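Local coordinates for DyP-type peroxidase (Pleurotus ostreatus PC15, PDB 6FSK), which probably works as a heme b-dependent peroxidase of the dye-decolorizing type, oxidising dyes and, through a non-canonical site, Mn(II), at residues A[286-289]-A[290-293]; A[404-407]-A[408-412]; A[415-418]-A[419-422]; A[454-458]-A[459-463]. The protein carries 1 engineered substitution. One frame throughout, in Å; residues are numbered along the deposited sequence.

All four contacts are local, between adjoining residues: two turns, a helix start and a loop bend, following one another along the chain. Contacts 2 and 3 are neighbours, with centres 10 Å apart: Val411 CG2 of contact 2 reaches 3.7 Å from Leu420 CD1 of contact 3, so the helix 408-412 and the turn after it share one apolar patch. Contacts 1 and 4 stand apart from each other, about 13 Å between nearest atoms, and both lie closer to the heme. The side chain of Pro288 in contact 1 is about 8 Å from the bound heme. Val462 of contact 4 touches it. The side chain of Phe406 in contact 2 is about 11 Å from the heme, whereas contact 3 lies at the surface away from the annotated sites.

Contact 1 of 4, residues A[286-289]-A[290-293]; sequences GAPI and EITP
Pro288 O receives two backbone N-H groups from the turn that follows it. The bond from Thr292 N to Pro288 O measures 3.0 Å, is nearly straight and lies in the carbonyl plane. Ile291 N, at 3.2 Å from Pro288 O, comes instead from above that plane and makes a more bent bond, 135° at the hydrogen. A beta turn and a wider alpha turn thus share one acceptor. Alongside, CG of the Pro288 ring packs at a slant on CD1 of Ile291 at 3.8 Å. With chi1 -173°, Thr292 CG2 lies between its backbone N and carbonyl carbon, 3.9 Å from Ala287 CB, and OG1 is anti to N, where it bonds to Lys295 O. At the end of the turn, Pro293 CD rests 3.3 Å from Ile289 O. Leu300 of helix 298-302 covers Pro288, Ile291 and Thr292, while Ile289 packs on Ala277 and Arg278 of helix 268-280. The loop joining these helices passes near the heme: the side chain of Pro288 is about 7 Å from those of the heme-binding residues Ile193 and Arg336. Pro293 has no N-H for Ile289 O, so within the turn the carbonyl of Pro288 takes both backbone bonds.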
ATOM      1  N   GLY A 286      -0.667  -2.652 -17.446  1.00 10.84           N
ATOM      2  CA  GLY A 286      -1.320  -1.581 -16.764  1.00 11.45           C
ATOM      3  C   GLY A 286      -2.608  -1.159 -17.449  1.00 10.43           C
ATOM      4  O   GLY A 286      -3.371  -0.347 -16.931  1.00 12.77           O
ATOM      5  N   ALA A 287      -2.899  -1.690 -18.643  1.00 11.46           N
ATOM      6  CA  ALA A 287      -4.112  -1.301 -19.313  1.00 11.75           C
ATOM      7  C   ALA A 287      -5.347  -1.797 -18.496  1.00 11.40           C
ATOM      8  O   ALA A 287      -5.410  -2.979 -18.185  1.00 12.24           O
ATOM      9  CB  ALA A 287      -4.166  -1.865 -20.728  1.00 12.15           C
ATOM     10  N   PRO A 288      -6.313  -0.943 -18.212  1.00 11.80           N
ATOM     11  CA  PRO A 288      -7.428  -1.343 -17.423  1.00 11.46           C
ATOM     12  C   PRO A 288      -8.373  -2.166 -18.234  1.00 11.66           C
ATOM     13  O   PRO A 288      -8.714  -1.778 -19.367  1.00 12.51           O
ATOM     14  CB  PRO A 288      -8.022  -0.042 -16.964  1.00 11.04           C
ATOM     15  CG  PRO A 288      -7.613   0.947 -18.035  1.00 11.07           C
ATOM     16  CD  PRO A 288      -6.349   0.493 -18.520  1.00 11.23           C
ATOM     17  N   ILE A 289      -8.841  -3.285 -17.674  1.00 11.11           N
ATOM     18  CA  ILE A 289      -9.767  -4.140 -18.392  1.00 11.79           C
ATOM     19  C   ILE A 289     -11.100  -3.424 -18.573  1.00 11.68           C
ATOM     20  O   ILE A 289     -11.856  -3.752 -19.521  1.00 12.15           O
ATOM     21  CB  ILE A 289      -9.961  -5.526 -17.715  1.00 12.07           C
ATOM     22  CG1 ILE A 289     -10.660  -5.361 -16.417  1.00 11.36           C
ATOM     23  CG2 ILE A 289      -8.622  -6.259 -17.650  1.00 12.60           C
ATOM     24  CD1 ILE A 289     -10.785  -6.683 -15.679  1.00 11.57           C
ATOM     25  N   GLU A 290     -11.498  -2.455 -17.730  1.00 12.65           N
ATOM     26  CA  GLU A 290     -12.739  -1.774 -17.908  1.00 15.25           C
ATOM     27  C   GLU A 290     -12.785  -1.046 -19.264  1.00 14.87           C
ATOM     28  O   GLU A 290     -13.877  -0.916 -19.837  1.00 15.51           O
ATOM     29  CB  GLU A 290     -12.961  -0.801 -16.754  1.00 15.18           C
ATOM     30  CG  GLU A 290     -14.207   0.041 -16.744  1.00 16.23           C
ATOM     31  CD  GLU A 290     -15.507  -0.757 -16.631  1.00 17.59           C
ATOM     32  OE1 GLU A 290     -15.507  -1.990 -16.297  1.00 17.86           O
ATOM     33  OE2 GLU A 290     -16.558  -0.103 -16.828  1.00 20.54           O
ATOM     34  N   ILE A 291     -11.633  -0.560 -19.711  1.00 13.20           N
ATOM     35  CA  ILE A 291     -11.515   0.127 -21.036  1.00 13.93           C
ATOM     36  C   ILE A 291     -11.261  -0.915 -22.102  1.00 15.12           C
ATOM     37  O   ILE A 291     -11.909  -0.846 -23.210  1.00 16.27           O
ATOM     38  CB  ILE A 291     -10.445   1.218 -21.004  1.00 14.08           C
ATOM     39  CG1 ILE A 291     -10.800   2.257 -19.947  1.00 14.97           C
ATOM     40  CG2 ILE A 291     -10.243   1.848 -22.407  1.00 15.22           C
ATOM     41  CD1 ILE A 291      -9.837   3.417 -19.780  1.00 16.69           C
ATOM     42  N   THR A 292     -10.358  -1.868 -21.888  1.00 13.76           N
ATOM     43  CA  THR A 292     -10.020  -2.876 -22.883  1.00 13.41           C
ATOM     44  C   THR A 292     -10.202  -4.305 -22.334  1.00 13.84           C
ATOM     45  O   THR A 292      -9.247  -4.927 -21.867  1.00 13.92           O
ATOM     46  CB  THR A 292      -8.640  -2.609 -23.511  1.00 14.78           C
ATOM     47  OG1 THR A 292      -8.389  -3.507 -24.589  1.00 15.95           O
ATOM     48  CG2 THR A 292      -7.502  -2.665 -22.506  1.00 14.33           C
ATOM     49  N   PRO A 293     -11.459  -4.808 -22.364  1.00 11.92           N
ATOM     50  CA  PRO A 293     -11.761  -6.071 -21.626  1.00 12.82           C
ATOM     51  C   PRO A 293     -11.368  -7.363 -22.343  1.00 14.03           C
ATOM     52  O   PRO A 293     -11.291  -8.417 -21.669  1.00 16.68           O
ATOM     53  CB  PRO A 293     -13.294  -6.016 -21.432  1.00 14.12           C
ATOM     54  CG  PRO A 293     -13.742  -5.129 -22.554  1.00 14.43           C
ATOM     55  CD  PRO A 293     -12.706  -4.100 -22.695  1.00 13.45           C
TER

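Contact 2 of 4, residues A[404-407]-A[408-412]; sequences PNFP and VNAVT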
ATOM      1  N   PRO A 404     -16.673 -11.474   1.145  1.00 11.29           N
ATOM      2  CA  PRO A 404     -17.114 -12.099  -0.123  1.00 11.79           C
ATOM      3  C   PRO A 404     -18.380 -11.541  -0.725  1.00 10.26           C
ATOM      4  O   PRO A 404     -18.611 -11.665  -1.896  1.00 13.29           O
ATOM      5  CB  PRO A 404     -17.251 -13.599   0.242  1.00 12.20           C
ATOM      6  CG  PRO A 404     -17.360 -13.634   1.669  1.00 12.71           C
ATOM      7  CD  PRO A 404     -16.592 -12.467   2.229  1.00 12.89           C
ATOM      8  N   ASN A 405     -19.186 -10.881   0.121  1.00 10.11           N
ATOM      9  CA  ASN A 405     -20.386 -10.281  -0.408  1.00 11.88           C
ATOM     10  C   ASN A 405     -20.233  -8.854  -0.879  1.00 10.45           C
ATOM     11  O   ASN A 405     -21.143  -8.317  -1.488  1.00 11.53           O
ATOM     12  CB  ASN A 405     -21.516 -10.365   0.600  1.00 12.32           C
ATOM     13  CG  ASN A 405     -21.890 -11.780   0.884  1.00 15.50           C
ATOM     14  OD1 ASN A 405     -22.336 -12.466  -0.016  1.00 17.02           O
ATOM     15  ND2 ASN A 405     -21.607 -12.224   2.056  1.00 19.54           N
ATOM     16  N   PHE A 406     -19.059  -8.248  -0.636  1.00 11.33           N
ATOM     17  CA  PHE A 406     -18.812  -6.874  -1.082  1.00 10.13           C
ATOM     18  C   PHE A 406     -18.458  -6.824  -2.583  1.00 10.07           C
ATOM     19  O   PHE A 406     -17.594  -7.623  -2.984  1.00  9.68           O
ATOM     20  CB  PHE A 406     -17.684  -6.215  -0.252  1.00 10.21           C
ATOM     21  CG  PHE A 406     -17.402  -4.814  -0.677  1.00  9.04           C
ATOM     22  CD1 PHE A 406     -18.262  -3.808  -0.289  1.00 11.06           C
ATOM     23  CD2 PHE A 406     -16.431  -4.494  -1.592  1.00  9.78           C
ATOM     24  CE1 PHE A 406     -18.106  -2.473  -0.687  1.00 10.41           C
ATOM     25  CE2 PHE A 406     -16.266  -3.207  -2.070  1.00 10.54           C
ATOM     26  CZ  PHE A 406     -17.098  -2.176  -1.612  1.00  9.91           C
ATOM     27  N   PRO A 407     -19.061  -5.973  -3.423  1.00 10.59           N
ATOM     28  CA  PRO A 407     -19.830  -4.800  -3.074  1.00 11.76           C
ATOM     29  C   PRO A 407     -21.354  -4.989  -3.219  1.00 13.31           C
ATOM     30  O   PRO A 407     -22.101  -4.027  -3.090  1.00 13.23           O
ATOM     31  CB  PRO A 407     -19.420  -3.812  -4.153  1.00 12.16           C
ATOM     32  CG  PRO A 407     -19.180  -4.649  -5.311  1.00 13.31           C
ATOM     33  CD  PRO A 407     -18.517  -5.900  -4.774  1.00 13.15           C
ATOM     34  N   VAL A 408     -21.798  -6.209  -3.386  1.00 11.47           N
ATOM     35  CA  VAL A 408     -23.232  -6.470  -3.521  1.00 12.82           C
ATOM     36  C   VAL A 408     -23.972  -6.078  -2.241  1.00 13.43           C
ATOM     37  O   VAL A 408     -25.067  -5.471  -2.261  1.00 15.01           O
ATOM     38  CB  VAL A 408     -23.504  -7.961  -3.956  1.00 11.81           C
ATOM     39  CG1 VAL A 408     -25.007  -8.250  -3.830  1.00 13.88           C
ATOM     40  CG2 VAL A 408     -23.013  -8.169  -5.387  1.00 12.96           C
ATOM     41  N   ASN A 409     -23.426  -6.469  -1.095  1.00 12.05           N
ATOM     42  CA  ASN A 409     -24.023  -6.237   0.209  1.00 13.19           C
ATOM     43  C   ASN A 409     -24.242  -4.706   0.405  1.00 15.42           C
ATOM     44  O   ASN A 409     -25.326  -4.221   0.754  1.00 16.19           O
ATOM     45  CB  ASN A 409     -23.205  -6.875   1.330  1.00 14.73           C
ATOM     46  CG  ASN A 409     -21.721  -6.458   1.425  1.00 14.60           C
ATOM     47  OD1 ASN A 409     -21.194  -5.703   0.616  1.00 13.95           O
ATOM     48  ND2 ASN A 409     -21.001  -7.053   2.424  1.00 16.88           N
ATOM     49  N   ALA A 410     -23.256  -3.925  -0.005  1.00 13.42           N
ATOM     50  CA  ALA A 410     -23.309  -2.483   0.208  1.00 14.59           C
ATOM     51  C   ALA A 410     -24.385  -1.866  -0.606  1.00 15.58           C
ATOM     52  O   ALA A 410     -25.154  -1.017  -0.051  1.00 18.63           O
ATOM     53  CB  ALA A 410     -22.002  -1.834  -0.146  1.00 15.03           C
ATOM     54  N   VAL A 411     -24.505  -2.233  -1.883  1.00 14.09           N
ATOM     55  CA  VAL A 411     -25.516  -1.566  -2.707  1.00 15.05           C
ATOM     56  C   VAL A 411     -26.938  -2.095  -2.475  1.00 18.89           C
ATOM     57  O   VAL A 411     -27.907  -1.337  -2.574  1.00 18.76           O
ATOM     58  CB  VAL A 411     -25.248  -1.516  -4.194  1.00 15.93           C
ATOM     59  CG1 VAL A 411     -24.056  -0.677  -4.453  1.00 17.08           C
ATOM     60  CG2 VAL A 411     -25.092  -2.923  -4.804  1.00 16.40           C
ATOM     61  N   THR A 412     -27.087  -3.367  -2.139  1.00 18.69           N
ATOM     62  CA  THR A 412     -28.435  -3.896  -1.850  1.00 20.26           C
ATOM     63  C   THR A 412     -28.904  -3.475  -0.466  1.00 22.95           C
ATOM     64  O   THR A 412     -30.114  -3.564  -0.208  1.00 24.98           O
ATOM     65  CB  THR A 412     -28.513  -5.407  -2.030  1.00 18.69           C
ATOM     66  OG1 THR A 412     -27.592  -6.006  -1.148  1.00 19.85           O
ATOM     67  CG2 THR A 412     -28.257  -5.766  -3.477  1.00 18.39           C
TER
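Asn405 O accepts the N-H of Asn409 at 3.0 Å and Pro407 O that of Val411 at 3.2 Å, two i to i+4 bonds: the first closes the turn ahead of the short helix 408-412, the second its first turn, with Pro407 as N-cap. The entry is shaped by a cis peptide bond between Phe406 and Pro407, which folds the proline back on the aromatic ring: Pro407 CB lies 3.7 Å above the plane, over the centre of the Phe406 ring. Such pairing of an aromatic residue with a following cis-proline is familiar. Asn409 bends back over the helix start: its CG sits between the backbone N and the carbonyl carbon (chi1 56°), which carries the amide toward residues 405 and 406. OD1 of Asn409 comes within 3.2 Å of Phe406 CA, while ND2 lies beside Asn405 CB; the amide and the Phe406 ring are turned 63° against each other. The same OD1 makes a weak bond with Ala410 N. The Phe406 ring also stacks with Trp400, and Lys332 NZ bonds to Phe406 O, joining the turn to helix 329-333, which also carries the axial heme ligand His329. Farther along, Thr412 OG1 donates to Val408 O at 2.8 Å, sharing that oxygen with Thr412 N. Next along the same side of the ring, Phe406 CE1 lies 4.0 Å from Ala410 CB.

Contact 3 of 4, residues A[415-418]-A[419-422]; sequences GPIP and PLDG
Ile417 and Pro418 accept hydrogen bonds at their carbonyl oxygens from the N-H groups of Leu420 and Asp421, each three residues on, so the chain winds through a short 3-10 turn. The bond from Leu420 N to Ile417 O is 2.9 Å long, and that from Asp421 N to Pro418 O has the same length. Both donors stand well above the planes of the carbonyls they reach, the second by 60°, consistent with the tight winding of a 3-10 turn. The two prolines have no N-H to give, yet as the early residues of the turn they need none. Apolar contacts form a second group. Ile417 and Leu420 run alongside each other, with CG2 of Ile417 3.9 Å from CD1 of Leu420. The same CG2, set anti to the backbone N of Ile417 by chi1 -61°, also meets Pro419 CD at 3.9 Å, where the two side chains are set nearly perpendicular. Both Ile417 and Leu420 rest on Val411 of helix 408-412, and Leu420 reaches Val408 as well, which fastens the turn to that helix. A third kind of approach involves the carboxylate: Asp421 folds back over Pro418, and OD2 comes to 3.2 Å from Pro418 O. As both atoms are acceptors, this nearness would be expected to disfavour the ionised carboxylate slightly, with solvent at this exposed edge probably softening the effect.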
ATOM      1  N   GLY A 415     -31.768  -0.962  -1.289  1.00 29.88           N
ATOM      2  CA  GLY A 415     -32.973  -1.294  -2.088  1.00 31.43           C
ATOM      3  C   GLY A 415     -32.695  -2.580  -2.826  1.00 33.92           C
ATOM      4  O   GLY A 415     -31.530  -2.962  -2.957  1.00 29.04           O
ATOM      5  N   PRO A 416     -33.751  -3.263  -3.277  1.00 32.17           N
ATOM      6  CA  PRO A 416     -33.507  -4.508  -3.992  1.00 30.43           C
ATOM      7  C   PRO A 416     -33.015  -4.201  -5.398  1.00 23.42           C
ATOM      8  O   PRO A 416     -33.454  -3.282  -6.031  1.00 27.34           O
ATOM      9  CB  PRO A 416     -34.907  -5.158  -4.028  1.00 33.53           C
ATOM     10  CG  PRO A 416     -35.844  -3.956  -4.106  1.00 34.60           C
ATOM     11  CD  PRO A 416     -35.187  -2.865  -3.273  1.00 35.01           C
ATOM     12  N   ILE A 417     -32.048  -4.982  -5.869  1.00 21.00           N
ATOM     13  CA  ILE A 417     -31.487  -4.877  -7.167  1.00 19.43           C
ATOM     14  C   ILE A 417     -31.517  -6.310  -7.759  1.00 16.89           C
ATOM     15  O   ILE A 417     -30.624  -7.137  -7.481  1.00 17.68           O
ATOM     16  CB  ILE A 417     -30.015  -4.376  -7.102  1.00 17.61           C
ATOM     17  CG1 ILE A 417     -29.969  -3.002  -6.463  1.00 20.86           C
ATOM     18  CG2 ILE A 417     -29.420  -4.209  -8.500  1.00 19.18           C
ATOM     19  CD1 ILE A 417     -28.553  -2.501  -6.106  1.00 20.87           C
ATOM     20  N   PRO A 418     -32.588  -6.646  -8.523  1.00 18.41           N
ATOM     21  CA  PRO A 418     -32.773  -7.985  -8.989  1.00 19.29           C
ATOM     22  C   PRO A 418     -31.602  -8.599  -9.794  1.00 17.80           C
ATOM     23  O   PRO A 418     -31.332  -9.823  -9.601  1.00 18.61           O
ATOM     24  CB  PRO A 418     -34.049  -7.886  -9.815  1.00 21.69           C
ATOM     25  CG  PRO A 418     -34.801  -6.753  -9.129  1.00 20.74           C
ATOM     26  CD  PRO A 418     -33.773  -5.779  -8.696  1.00 20.74           C
ATOM     27  N   PRO A 419     -30.884  -7.795 -10.634  1.00 18.11           N
ATOM     28  CA  PRO A 419     -29.717  -8.405 -11.338  1.00 17.14           C
ATOM     29  C   PRO A 419     -28.632  -8.867 -10.429  1.00 16.71           C
ATOM     30  O   PRO A 419     -27.763  -9.603 -10.927  1.00 18.69           O
ATOM     31  CB  PRO A 419     -29.193  -7.253 -12.186  1.00 17.78           C
ATOM     32  CG  PRO A 419     -30.317  -6.337 -12.344  1.00 21.74           C
ATOM     33  CD  PRO A 419     -31.142  -6.441 -11.138  1.00 19.69           C
ATOM     34  N   LEU A 420     -28.655  -8.464  -9.152  1.00 16.08           N
ATOM     35  CA  LEU A 420     -27.629  -8.904  -8.173  1.00 17.11           C
ATOM     36  C   LEU A 420     -28.130 -10.059  -7.308  1.00 18.10           C
ATOM     37  O   LEU A 420     -27.427 -10.499  -6.410  1.00 17.68           O
ATOM     38  CB  LEU A 420     -27.126  -7.795  -7.334  1.00 16.10           C
ATOM     39  CG  LEU A 420     -26.371  -6.705  -8.129  1.00 15.25           C
ATOM     40  CD1 LEU A 420     -26.003  -5.572  -7.226  1.00 14.96           C
ATOM     41  CD2 LEU A 420     -25.143  -7.262  -8.841  1.00 14.03           C
ATOM     42  N   ASP A 421     -29.347 -10.581  -7.561  1.00 20.27           N
ATOM     43  CA  ASP A 421     -29.788 -11.696  -6.727  1.00 21.29           C
ATOM     44  C   ASP A 421     -28.843 -12.898  -6.884  1.00 18.04           C
ATOM     45  O   ASP A 421     -28.525 -13.288  -7.967  1.00 20.98           O
ATOM     46  CB  ASP A 421     -31.199 -12.172  -7.166  1.00 26.49           C
ATOM     47  CG  ASP A 421     -32.278 -11.187  -6.859  1.00 31.23           C
ATOM     48  OD1 ASP A 421     -32.139 -10.317  -5.977  1.00 33.83           O
ATOM     49  OD2 ASP A 421     -33.356 -11.298  -7.538  1.00 43.65           O
ATOM     50  N   GLY A 422     -28.425 -13.436  -5.757  1.00 19.07           N
ATOM     51  CA  GLY A 422     -27.547 -14.567  -5.720  1.00 18.88           C
ATOM     52  C   GLY A 422     -26.079 -14.255  -6.039  1.00 18.42           C
ATOM     53  O   GLY A 422     -25.237 -15.185  -6.052  1.00 19.20           O
TER

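Contact 4 of 4, residues A[454-458]-A[459-463]; sequences ITLPD and QDFVV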
ATOM      1  N   ILE A 454     -14.325 -19.869  -8.896  1.00 14.43           N
ATOM      2  CA  ILE A 454     -13.107 -20.660  -8.789  1.00 13.92           C
ATOM      3  C   ILE A 454     -12.790 -20.669  -7.323  1.00 15.48           C
ATOM      4  O   ILE A 454     -12.705 -19.630  -6.652  1.00 14.33           O
ATOM      5  CB  ILE A 454     -11.923 -20.038  -9.552  1.00 15.68           C
ATOM      6  CG1 ILE A 454     -12.238 -19.936 -11.038  1.00 17.92           C
ATOM      7  CG2 ILE A 454     -10.650 -20.897  -9.308  1.00 16.77           C
ATOM      8  CD1 ILE A 454     -11.281 -19.130 -11.875  1.00 19.86           C
ATOM      9  N   THR A 455     -12.494 -21.874  -6.831  1.00 14.68           N
ATOM     10  CA  THR A 455     -12.079 -22.069  -5.512  1.00 14.96           C
ATOM     11  C   THR A 455     -10.563 -21.919  -5.459  1.00 15.17           C
ATOM     12  O   THR A 455      -9.853 -22.643  -6.162  1.00 15.48           O
ATOM     13  CB  THR A 455     -12.532 -23.434  -4.921  1.00 18.83           C
ATOM     14  OG1 THR A 455     -13.986 -23.483  -4.941  1.00 19.05           O
ATOM     15  CG2 THR A 455     -12.129 -23.528  -3.541  1.00 18.46           C
ATOM     16  N   LEU A 456     -10.027 -20.957  -4.686  1.00 14.03           N
ATOM     17  CA  LEU A 456      -8.610 -20.704  -4.737  1.00 14.27           C
ATOM     18  C   LEU A 456      -7.782 -21.782  -4.080  1.00 14.67           C
ATOM     19  O   LEU A 456      -8.218 -22.427  -3.124  1.00 15.57           O
ATOM     20  CB  LEU A 456      -8.294 -19.319  -4.156  1.00 13.73           C
ATOM     21  CG  LEU A 456      -9.019 -18.146  -4.841  1.00 14.04           C
ATOM     22  CD1 LEU A 456      -8.802 -16.852  -4.041  1.00 14.03           C
ATOM     23  CD2 LEU A 456      -8.488 -17.964  -6.251  1.00 15.40           C
ATOM     24  N   PRO A 457      -6.546 -21.967  -4.513  1.00 14.48           N
ATOM     25  CA  PRO A 457      -5.690 -22.952  -3.879  1.00 16.32           C
ATOM     26  C   PRO A 457      -5.453 -22.612  -2.427  1.00 17.95           C
ATOM     27  O   PRO A 457      -5.420 -21.430  -2.084  1.00 17.77           O
ATOM     28  CB  PRO A 457      -4.350 -22.831  -4.661  1.00 17.59           C
ATOM     29  CG  PRO A 457      -4.596 -21.953  -5.797  1.00 18.16           C
ATOM     30  CD  PRO A 457      -5.922 -21.273  -5.651  1.00 15.69           C
ATOM     31  N   ASP A 458      -5.228 -23.590  -1.567  1.00 18.50           N
ATOM     32  CA  ASP A 458      -5.182 -23.310  -0.156  1.00 20.01           C
ATOM     33  C   ASP A 458      -3.996 -22.417   0.243  1.00 17.79           C
ATOM     34  O   ASP A 458      -4.121 -21.598   1.160  1.00 19.32           O
ATOM     35  CB  ASP A 458      -5.185 -24.589   0.649  1.00 24.37           C
ATOM     36  CG  ASP A 458      -6.588 -25.222   0.693  1.00 32.94           C
ATOM     37  OD1 ASP A 458      -7.551 -24.783  -0.092  1.00 26.15           O
ATOM     38  OD2 ASP A 458      -6.687 -26.091   1.579  1.00 33.66           O
ATOM     39  N   GLN A 459      -2.914 -22.552  -0.502  1.00 18.24           N
ATOM     40  CA  GLN A 459      -1.801 -21.551  -0.358  1.00 18.65           C
ATOM     41  C   GLN A 459      -2.198 -20.203  -1.018  1.00 14.79           C
ATOM     42  O   GLN A 459      -2.248 -20.062  -2.225  1.00 14.13           O
ATOM     43  CB  GLN A 459      -0.533 -22.091  -0.948  1.00 18.89           C
ATOM     44  CG  GLN A 459       0.698 -21.145  -0.981  1.00 20.92           C
ATOM     45  CD  GLN A 459       1.123 -20.747   0.386  1.00 24.27           C
ATOM     46  OE1 GLN A 459       1.576 -21.607   1.201  1.00 25.68           O
ATOM     47  NE2 GLN A 459       0.899 -19.488   0.729  1.00 20.29           N
ATOM     48  N   ASP A 460      -2.388 -19.212  -0.156  1.00 13.63           N
ATOM     49  CA  ASP A 460      -2.650 -17.860  -0.564  1.00 13.51           C
ATOM     50  C   ASP A 460      -1.434 -17.346  -1.373  1.00 12.25           C
ATOM     51  O   ASP A 460      -0.318 -17.659  -1.097  1.00 11.79           O
ATOM     52  CB  ASP A 460      -2.866 -16.888   0.618  1.00 14.41           C
ATOM     53  CG  ASP A 460      -4.203 -17.125   1.401  1.00 19.35           C
ATOM     54  OD1 ASP A 460      -4.656 -18.257   1.490  1.00 22.80           O
ATOM     55  OD2 ASP A 460      -4.758 -16.169   2.005  1.00 16.85           O
ATOM     56  N   PHE A 461      -1.739 -16.563  -2.378  1.00 10.91           N
ATOM     57  CA  PHE A 461      -0.730 -15.998  -3.228  1.00 10.15           C
ATOM     58  C   PHE A 461       0.117 -14.950  -2.533  1.00  9.99           C
ATOM     59  O   PHE A 461       1.297 -14.722  -2.952  1.00 10.18           O
ATOM     60  CB  PHE A 461      -1.334 -15.438  -4.515  1.00 11.24           C
ATOM     61  CG  PHE A 461      -2.193 -16.420  -5.273  1.00 11.12           C
ATOM     62  CD1 PHE A 461      -1.695 -17.681  -5.579  1.00 11.86           C
ATOM     63  CD2 PHE A 461      -3.396 -16.045  -5.675  1.00 12.46           C
ATOM     64  CE1 PHE A 461      -2.521 -18.566  -6.268  1.00 11.70           C
ATOM     65  CE2 PHE A 461      -4.221 -16.948  -6.360  1.00 11.95           C
ATOM     66  CZ  PHE A 461      -3.738 -18.174  -6.647  1.00 11.82           C
ATOM     67  N   VAL A 462      -0.443 -14.281  -1.530  1.00  9.46           N
ATOM     68  CA  VAL A 462       0.267 -13.213  -0.741  1.00  9.79           C
ATOM     69  C   VAL A 462       0.228 -13.649   0.690  1.00 10.58           C
ATOM     70  O   VAL A 462      -0.826 -14.045   1.183  1.00 11.86           O
ATOM     71  CB  VAL A 462      -0.459 -11.826  -0.958  1.00  9.43           C
ATOM     72  CG1 VAL A 462       0.217 -10.796  -0.058  1.00 11.07           C
ATOM     73  CG2 VAL A 462      -0.269 -11.395  -2.387  1.00  9.92           C
ATOM     74  N   VAL A 463       1.384 -13.637   1.341  1.00  9.65           N
ATOM     75  CA  VAL A 463       1.554 -14.129   2.711  1.00 11.18           C
ATOM     76  C   VAL A 463       2.168 -12.990   3.560  1.00 12.35           C
ATOM     77  O   VAL A 463       3.317 -12.599   3.327  1.00 10.80           O
ATOM     78  CB  VAL A 463       2.504 -15.231   2.699  1.00 12.94           C
ATOM     79  CG1 VAL A 463       2.698 -15.812   4.125  1.00 14.08           C
ATOM     80  CG2 VAL A 463       1.951 -16.422   1.845  1.00 13.63           C
TER
HETATM   81  O   HOH W   1      -6.771 -19.962  -0.230  1.00 19.69           O
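Pro457 O and Asp460 OD1 both lie within bonding distance and angle of one water, 2.7 Å from Pro457 O and 3.2 Å from Asp460 OD1. It can donate to each, though it may share its protons with other acceptors. The bend it spans belongs to a loop joining a two-stranded antiparallel sheet, through strand 453-455, to strand 462-472 of the large antiparallel sheet of the ferredoxin-like, alpha+beta DyP fold. No direct hydrogen bond ties the two halves of the bend together. Asp460 OD1 also has a long, weak ion pair with Arg440. Next to it, Gln459 folds its amide back: CG is anti to the backbone N (chi1 176°) and the chain then bends at chi2, so that NE2 donates to Asp460 O at 2.9 Å. That bond is almost straight, falls on a lone pair and keeps to the amide plane. On the apolar side, the Phe461 ring packs against Pro457 and Leu456. Its CZ meets Pro457 CD at 3.9 Å, one side chain lying across the other. Phe461 belongs to an aromatic cluster, edge-to-face with Phe252 and also against Phe255 of helix 249-258, which touches Leu456 and Pro457 too. The next residue, Val462, touches the heme, so the loop delivers the chain to the cofactor pocket. A looser contact within the loop sets Phe461 CE2 4.4 Å from Leu456 CD2.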